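Local coordinates for protein DNA ligase (Archaeoglobus fulgidus, PDB 3GDE) that probably seals nicks in double-stranded DNA during replication, recombination and repair, consuming ATP with magnesium as cofactor, at residues A[19-22]-A[23-26]; A[124-127]-A[128-131]; A[385-388]-A[389-393]. All blocks are in the same frame, centred on the assembly; numbering follows the deposited sequence.

Contact 1 of 3, residues A[19-22]-A[23-26]; sequences ISST and LELT
I19 and E24 cross at about a right angle where the chain turns into helix 22-34. The methyl CG2 of I19 does the touching: it rests 3.6 Å from E24 CB, and the carboxylate oxygen OE2 of E24 passes 3.7 Å from the same I19 CG2. Extended beyond CG, the glutamate runs back alongside S21, over that residue's CB. I19 CG2 also turns to L25, whose branching carbon CG lies 3.9 Å from it, so one methyl serves two partners on the first turn. L25 then packs on I174 of helix 172-182. With an alanine at L25, I19 CG2 would be likely to lose the leucine branch and keep only E24 as neighbour on this turn, and a gap would probably open beside I174.

S21 OG swings anti to its own backbone N (chi1 167°) and accepts from E24 N at 3.3 Å, nearly straight at 171°. The carbonyl O of S21 takes L25 N at 2.9 Å. At the next residue, T22 O is gripped twice by T26: OG1 donates to it at 2.8 Å and the amide N of T26 at 3.0 Å, the two coming from opposite faces of the T22 carbonyl plane.

T22 also touches V457 and T458, so this corner meets the OB-fold region, consistent with a closed enzyme. Taken together it is a classic serine N-cap: a hydroxyl meets an amide at the helix start, with apolar contact from I19, two residues before the cap.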
loop_
_atom_site.group_PDB
_atom_site.type_symbol
_atom_site.label_atom_id
_atom_site.label_comp_id
_atom_site.label_asym_id
_atom_site.label_seq_id
_atom_site.Cartn_x
_atom_site.Cartn_y
_atom_site.Cartn_z
ATOM N N ILE A 19 -16.788 19.316 -3.509
ATOM C CA ILE A 19 -17.802 18.368 -3.085
ATOM C C ILE A 19 -17.296 17.524 -1.920
ATOM O O ILE A 19 -16.263 16.845 -2.019
ATOM C CB ILE A 19 -18.272 17.494 -4.277
ATOM C CG1 ILE A 19 -18.902 18.386 -5.359
ATOM C CG2 ILE A 19 -19.262 16.427 -3.827
ATOM C CD1 ILE A 19 -18.884 17.788 -6.757
ATOM N N SER A 20 -18.027 17.576 -0.809
ATOM C CA SER A 20 -17.637 16.843 0.379
ATOM C C SER A 20 -18.458 15.572 0.586
ATOM O O SER A 20 -18.007 14.648 1.262
ATOM C CB SER A 20 -17.659 17.751 1.621
ATOM O OG SER A 20 -18.981 18.074 2.003
ATOM N N SER A 21 -19.650 15.514 -0.003
ATOM C CA SER A 21 -20.491 14.335 0.134
ATOM C C SER A 21 -19.936 13.144 -0.640
ATOM O O SER A 21 -19.661 13.243 -1.835
ATOM C CB SER A 21 -21.935 14.636 -0.291
ATOM O OG SER A 21 -22.675 13.435 -0.433
ATOM N N THR A 22 -19.786 12.025 0.064
ATOM C CA THR A 22 -19.298 10.756 -0.483
ATOM C C THR A 22 -20.198 10.182 -1.581
ATOM O O THR A 22 -19.708 9.631 -2.577
ATOM C CB THR A 22 -19.114 9.710 0.669
ATOM O OG1 THR A 22 -17.932 10.036 1.418
ATOM C CG2 THR A 22 -19.008 8.264 0.134
ATOM N N LEU A 23 -21.509 10.288 -1.372
ATOM C CA LEU A 23 -22.511 9.856 -2.352
ATOM C C LEU A 23 -22.494 10.737 -3.600
ATOM O O LEU A 23 -22.528 10.241 -4.717
ATOM C CB LEU A 23 -23.910 9.822 -1.714
ATOM C CG LEU A 23 -24.191 8.607 -0.807
ATOM C CD1 LEU A 23 -25.502 8.769 -0.074
ATOM C CD2 LEU A 23 -24.205 7.306 -1.595
ATOM N N GLU A 24 -22.406 12.042 -3.399
ATOM C CA GLU A 24 -22.280 12.989 -4.501
ATOM C C GLU A 24 -21.025 12.763 -5.334
ATOM O O GLU A 24 -21.091 12.799 -6.568
ATOM C CB GLU A 24 -22.307 14.423 -3.982
ATOM C CG GLU A 24 -23.695 14.946 -3.692
ATOM C CD GLU A 24 -23.693 16.447 -3.446
ATOM O OE1 GLU A 24 -24.491 16.919 -2.592
ATOM O OE2 GLU A 24 -22.880 17.150 -4.100
ATOM N N LEU A 25 -19.895 12.530 -4.665
ATOM C CA LEU A 25 -18.638 12.189 -5.338
ATOM C C LEU A 25 -18.780 10.921 -6.164
ATOM O O LEU A 25 -18.392 10.892 -7.334
ATOM C CB LEU A 25 -17.486 12.035 -4.335
ATOM C CG LEU A 25 -16.919 13.325 -3.736
ATOM C CD1 LEU A 25 -16.060 13.004 -2.519
ATOM C CD2 LEU A 25 -16.127 14.123 -4.765
ATOM N N THR A 26 -19.350 9.886 -5.550
ATOM C CA THR A 26 -19.634 8.625 -6.227
ATOM C C THR A 26 -20.451 8.835 -7.532
ATOM O O THR A 26 -20.110 8.288 -8.587
ATOM C CB THR A 26 -20.346 7.635 -5.260
ATOM O OG1 THR A 26 -19.487 7.361 -4.146
ATOM C CG2 THR A 26 -20.703 6.320 -5.950
#

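Contact 2 of 3, residues A[124-127]-A[128-131]; sequences FDEI and ASLT
S129 and E126 are brought together by a chi1 of 63° at the serine, which sets OG between its own backbone N and carbonyl carbon and aims it back at E126 O, one turn earlier. L130 turns back as well: its CG stands anti to the carbonyl carbon (chi1 -60°), which lays the branch over that same oxygen. The setting is the C-terminal end of helix 117-129 in the helical N-terminal part of the ligase, where the chain leaves its helical path.

E126 O therefore gathers several neighbours. S129 OG donates to it at 2.6 Å, while S129 N adds a weak, bent bond at 3.1 Å. The same amide is shared with D125 O, again weakly, at 3.3 Å. L130 CG closes in to 3.3 Å from E126 O, which probably shields it in part from solvent, and L130 CD2 runs 4.3 Å from E126 CG. Beyond that methylene the glutamate is extended, and its OE1 forms a salt bridge with R138 of helix 135-149, a residue L130 also touches.

The other side chains of the turn meet neighbouring helices and a loop. F124 is buried against L161 and I162, and I127 against L142 and L143; D125 OD1 is held by a hydrogen bond to Y54 OH.

Backbone bonds follow the change of path. A128 N reaches F124 O at 2.9 Å, a normal i to i-4 helical bond. The next sound amide bond spans three residues only: L130 N donates to I127 O at 3.2 Å, coming in 59° out of the carbonyl plane, so that it misses the lone pairs.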
loop_
_atom_site.group_PDB
_atom_site.type_symbol
_atom_site.label_atom_id
_atom_site.label_comp_id
_atom_site.label_asym_id
_atom_site.label_seq_id
_atom_site.Cartn_x
_atom_site.Cartn_y
_atom_site.Cartn_z
ATOM N N PHE A 124 5.036 9.290 -19.016
ATOM C CA PHE A 124 5.206 8.527 -17.757
ATOM C C PHE A 124 5.890 7.175 -17.955
ATOM O O PHE A 124 6.808 6.831 -17.200
ATOM C CB PHE A 124 3.869 8.331 -17.033
ATOM C CG PHE A 124 3.384 9.555 -16.288
ATOM C CD1 PHE A 124 2.145 9.554 -15.665
ATOM C CD2 PHE A 124 4.157 10.713 -16.226
ATOM C CE1 PHE A 124 1.688 10.675 -14.960
ATOM C CE2 PHE A 124 3.700 11.841 -15.540
ATOM C CZ PHE A 124 2.465 11.815 -14.903
ATOM N N ASP A 125 5.445 6.409 -18.958
ATOM C CA ASP A 125 6.049 5.107 -19.256
ATOM C C ASP A 125 7.526 5.227 -19.646
ATOM O O ASP A 125 8.341 4.401 -19.230
ATOM C CB ASP A 125 5.247 4.339 -20.318
ATOM C CG ASP A 125 3.906 3.801 -19.784
ATOM O OD1 ASP A 125 3.601 3.953 -18.579
ATOM O OD2 ASP A 125 3.153 3.207 -20.577
ATOM N N GLU A 126 7.878 6.265 -20.413
ATOM C CA GLU A 126 9.284 6.534 -20.699
ATOM C C GLU A 126 10.078 6.900 -19.439
ATOM O O GLU A 126 11.146 6.348 -19.212
ATOM C CB GLU A 126 9.480 7.625 -21.750
ATOM C CG GLU A 126 10.980 7.867 -21.935
ATOM C CD GLU A 126 11.361 8.817 -23.040
ATOM O OE1 GLU A 126 12.584 8.989 -23.207
ATOM O OE2 GLU A 126 10.477 9.389 -23.719
ATOM N N ILE A 127 9.559 7.835 -18.641
ATOM C CA ILE A 127 10.184 8.225 -17.383
ATOM C C ILE A 127 10.471 7.023 -16.479
ATOM O O ILE A 127 11.586 6.887 -15.983
ATOM C CB ILE A 127 9.355 9.317 -16.632
ATOM C CG1 ILE A 127 9.490 10.670 -17.342
ATOM C CG2 ILE A 127 9.817 9.444 -15.196
ATOM C CD1 ILE A 127 8.430 11.730 -16.952
ATOM N N ALA A 128 9.477 6.152 -16.290
ATOM C CA ALA A 128 9.636 4.908 -15.512
ATOM C C ALA A 128 10.756 3.956 -15.993
ATOM O O ALA A 128 11.367 3.243 -15.187
ATOM C CB ALA A 128 8.307 4.167 -15.422
ATOM N N SER A 129 11.028 3.943 -17.293
ATOM C CA SER A 129 12.047 3.051 -17.868
ATOM C C SER A 129 13.500 3.542 -17.708
ATOM O O SER A 129 14.452 2.782 -17.942
ATOM C CB SER A 129 11.746 2.783 -19.347
ATOM O OG SER A 129 11.812 3.984 -20.097
ATOM N N LEU A 130 13.670 4.797 -17.293
ATOM C CA LEU A 130 14.983 5.433 -17.318
ATOM C C LEU A 130 15.841 5.090 -16.106
ATOM O O LEU A 130 15.485 5.399 -14.976
ATOM C CB LEU A 130 14.853 6.952 -17.468
ATOM C CG LEU A 130 14.152 7.489 -18.718
ATOM C CD1 LEU A 130 14.181 8.998 -18.687
ATOM C CD2 LEU A 130 14.762 6.963 -20.019
ATOM N N THR A 131 16.974 4.441 -16.356
ATOM C CA THR A 131 17.959 4.170 -15.315
ATOM C C THR A 131 19.358 4.560 -15.781
ATOM O O THR A 131 19.629 4.670 -16.985
ATOM C CB THR A 131 17.987 2.669 -14.892
ATOM O OG1 THR A 131 18.072 1.832 -16.056
ATOM C CG2 THR A 131 16.740 2.299 -14.092
#

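Contact 3 of 3, residues A[385-388]-A[389-393]; sequences VRKM and YDEAI
M388 O accepts the shortest bond of this turn, from A392 N at 2.7 Å. Ordinary helical bonds flank it within helix 382-394, such as D390 N to R386 O at 2.8 Å. The M388 side chain leaves on the buried side, against V249 and W251 of strand 247-252, and comes about 5 Å from the side chain of E250, a predicted ATP-binding residue.

On the outer side K387 and E391 lie side by side, pointing the same way. K387 starts with CG anti to the backbone N (chi1 -170°) and bends at chi3 and chi4, which carries NZ to 3.7 Å from E391 OE1, a long salt bridge. R386 and D390 cross obliquely, their guanidinium and carboxylate planes 54° apart. The charges do not pair: R386 NE stays 5.4 Å from D390 OD1, and R386 NH2 bridges instead to E238 on helix 237-243. I393 CD1 sits 3.5 Å above the Y389 ring, toward its rim.

The main-chain bonds thus carry the turn; the lysine-glutamate pair probably adds only modest attraction, while the arginine ties this helix to its neighbour.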
loop_
_atom_site.group_PDB
_atom_site.type_symbol
_atom_site.label_atom_id
_atom_site.label_comp_id
_atom_site.label_asym_id
_atom_site.label_seq_id
_atom_site.Cartn_x
_atom_site.Cartn_y
_atom_site.Cartn_z
ATOM N N VAL A 385 -4.367 -26.352 22.103
ATOM C CA VAL A 385 -3.999 -25.090 21.456
ATOM C C VAL A 385 -3.073 -24.230 22.323
ATOM O O VAL A 385 -2.186 -23.561 21.792
ATOM C CB VAL A 385 -5.232 -24.313 20.863
ATOM C CG1 VAL A 385 -6.464 -24.483 21.713
ATOM C CG2 VAL A 385 -4.917 -22.826 20.612
ATOM N N ARG A 386 -3.239 -24.286 23.646
ATOM C CA ARG A 386 -2.294 -23.628 24.562
ATOM C C ARG A 386 -0.890 -24.254 24.524
ATOM O O ARG A 386 0.110 -23.554 24.676
ATOM C CB ARG A 386 -2.834 -23.568 25.995
ATOM C CG ARG A 386 -1.978 -22.704 26.923
ATOM C CD ARG A 386 -2.757 -22.176 28.120
ATOM N NE ARG A 386 -3.327 -20.849 27.879
ATOM C CZ ARG A 386 -4.629 -20.560 27.895
ATOM N NH1 ARG A 386 -5.538 -21.499 28.142
ATOM N NH2 ARG A 386 -5.023 -19.317 27.669
ATOM N N LYS A 387 -0.821 -25.562 24.292
ATOM C CA LYS A 387 0.457 -26.258 24.156
ATOM C C LYS A 387 1.210 -25.809 22.905
ATOM O O LYS A 387 2.434 -25.667 22.928
ATOM C CB LYS A 387 0.240 -27.775 24.128
ATOM C CG LYS A 387 1.519 -28.601 24.225
ATOM C CD LYS A 387 1.250 -30.003 24.789
ATOM C CE LYS A 387 0.949 -31.019 23.690
ATOM N NZ LYS A 387 2.169 -31.384 22.909
ATOM N N MET A 388 0.473 -25.604 21.815
ATOM C CA MET A 388 1.048 -25.112 20.560
ATOM C C MET A 388 1.491 -23.665 20.717
ATOM O O MET A 388 2.593 -23.303 20.316
ATOM C CB MET A 388 0.044 -25.232 19.413
ATOM C CG MET A 388 0.720 -25.478 18.084
ATOM S SD MET A 388 -0.371 -25.325 16.674
ATOM C CE MET A 388 0.521 -26.322 15.488
ATOM N N TYR A 389 0.616 -22.858 21.313
ATOM C CA TYR A 389 0.888 -21.473 21.697
ATOM C C TYR A 389 2.188 -21.353 22.501
ATOM O O TYR A 389 3.098 -20.611 22.118
ATOM C CB TYR A 389 -0.321 -20.943 22.477
ATOM C CG TYR A 389 -0.284 -19.500 22.934
ATOM C CD1 TYR A 389 -0.508 -18.450 22.045
ATOM C CD2 TYR A 389 -0.080 -19.191 24.280
ATOM C CE1 TYR A 389 -0.495 -17.121 22.485
ATOM C CE2 TYR A 389 -0.062 -17.876 24.730
ATOM C CZ TYR A 389 -0.270 -16.849 23.833
ATOM O OH TYR A 389 -0.263 -15.561 24.299
ATOM N N ASP A 390 2.283 -22.110 23.592
ATOM C CA ASP A 390 3.504 -22.172 24.392
ATOM C C ASP A 390 4.726 -22.555 23.565
ATOM O O ASP A 390 5.769 -21.908 23.671
ATOM C CB ASP A 390 3.326 -23.132 25.573
ATOM C CG ASP A 390 2.391 -22.586 26.643
ATOM O OD1 ASP A 390 1.886 -21.443 26.508
ATOM O OD2 ASP A 390 2.163 -23.304 27.636
ATOM N N GLU A 391 4.590 -23.591 22.735
ATOM C CA GLU A 391 5.678 -24.054 21.872
ATOM C C GLU A 391 6.121 -22.987 20.871
ATOM O O GLU A 391 7.325 -22.790 20.664
ATOM C CB GLU A 391 5.291 -25.348 21.139
ATOM C CG GLU A 391 5.479 -26.628 21.973
ATOM C CD GLU A 391 5.267 -27.913 21.164
ATOM O OE1 GLU A 391 4.521 -28.803 21.649
ATOM O OE2 GLU A 391 5.839 -28.033 20.043
ATOM N N ALA A 392 5.147 -22.305 20.264
ATOM C CA ALA A 392 5.414 -21.254 19.292
ATOM C C ALA A 392 6.212 -20.112 19.922
ATOM O O ALA A 392 7.225 -19.670 19.370
ATOM C CB ALA A 392 4.109 -20.744 18.687
ATOM N N ILE A 393 5.770 -19.660 21.091
ATOM C CA ILE A 393 6.470 -18.601 21.833
ATOM C C ILE A 393 7.888 -19.013 22.277
ATOM O O ILE A 393 8.834 -18.240 22.089
ATOM C CB ILE A 393 5.591 -18.042 22.981
ATOM C CG1 ILE A 393 4.458 -17.195 22.376
ATOM C CG2 ILE A 393 6.400 -17.193 23.954
ATOM C CD1 ILE A 393 3.221 -17.139 23.209
#

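How the contacts relate
From the N terminus the three contacts come in series, and none nests in or crosses another. Contact 1 spans the short turn after helix 6-16 and starts helix 22-34; contact 2 lies at the other kind of helix end, joining the close of 117-129 to helices 135-149 and 152-162. Both belong to the N-terminal ligase region, yet their nearest atoms are about 21 Å apart. Contact 3 runs within helix 382-394 of the adenylation region, its centre about 50 Å from that of contact 2 and on the opposite side of the chain's centre. It sets its helix against strands 371-379 and 247-252, the latter carrying the predicted nucleotide-linked lysine, whereas contact 1 also borders the OB-fold region.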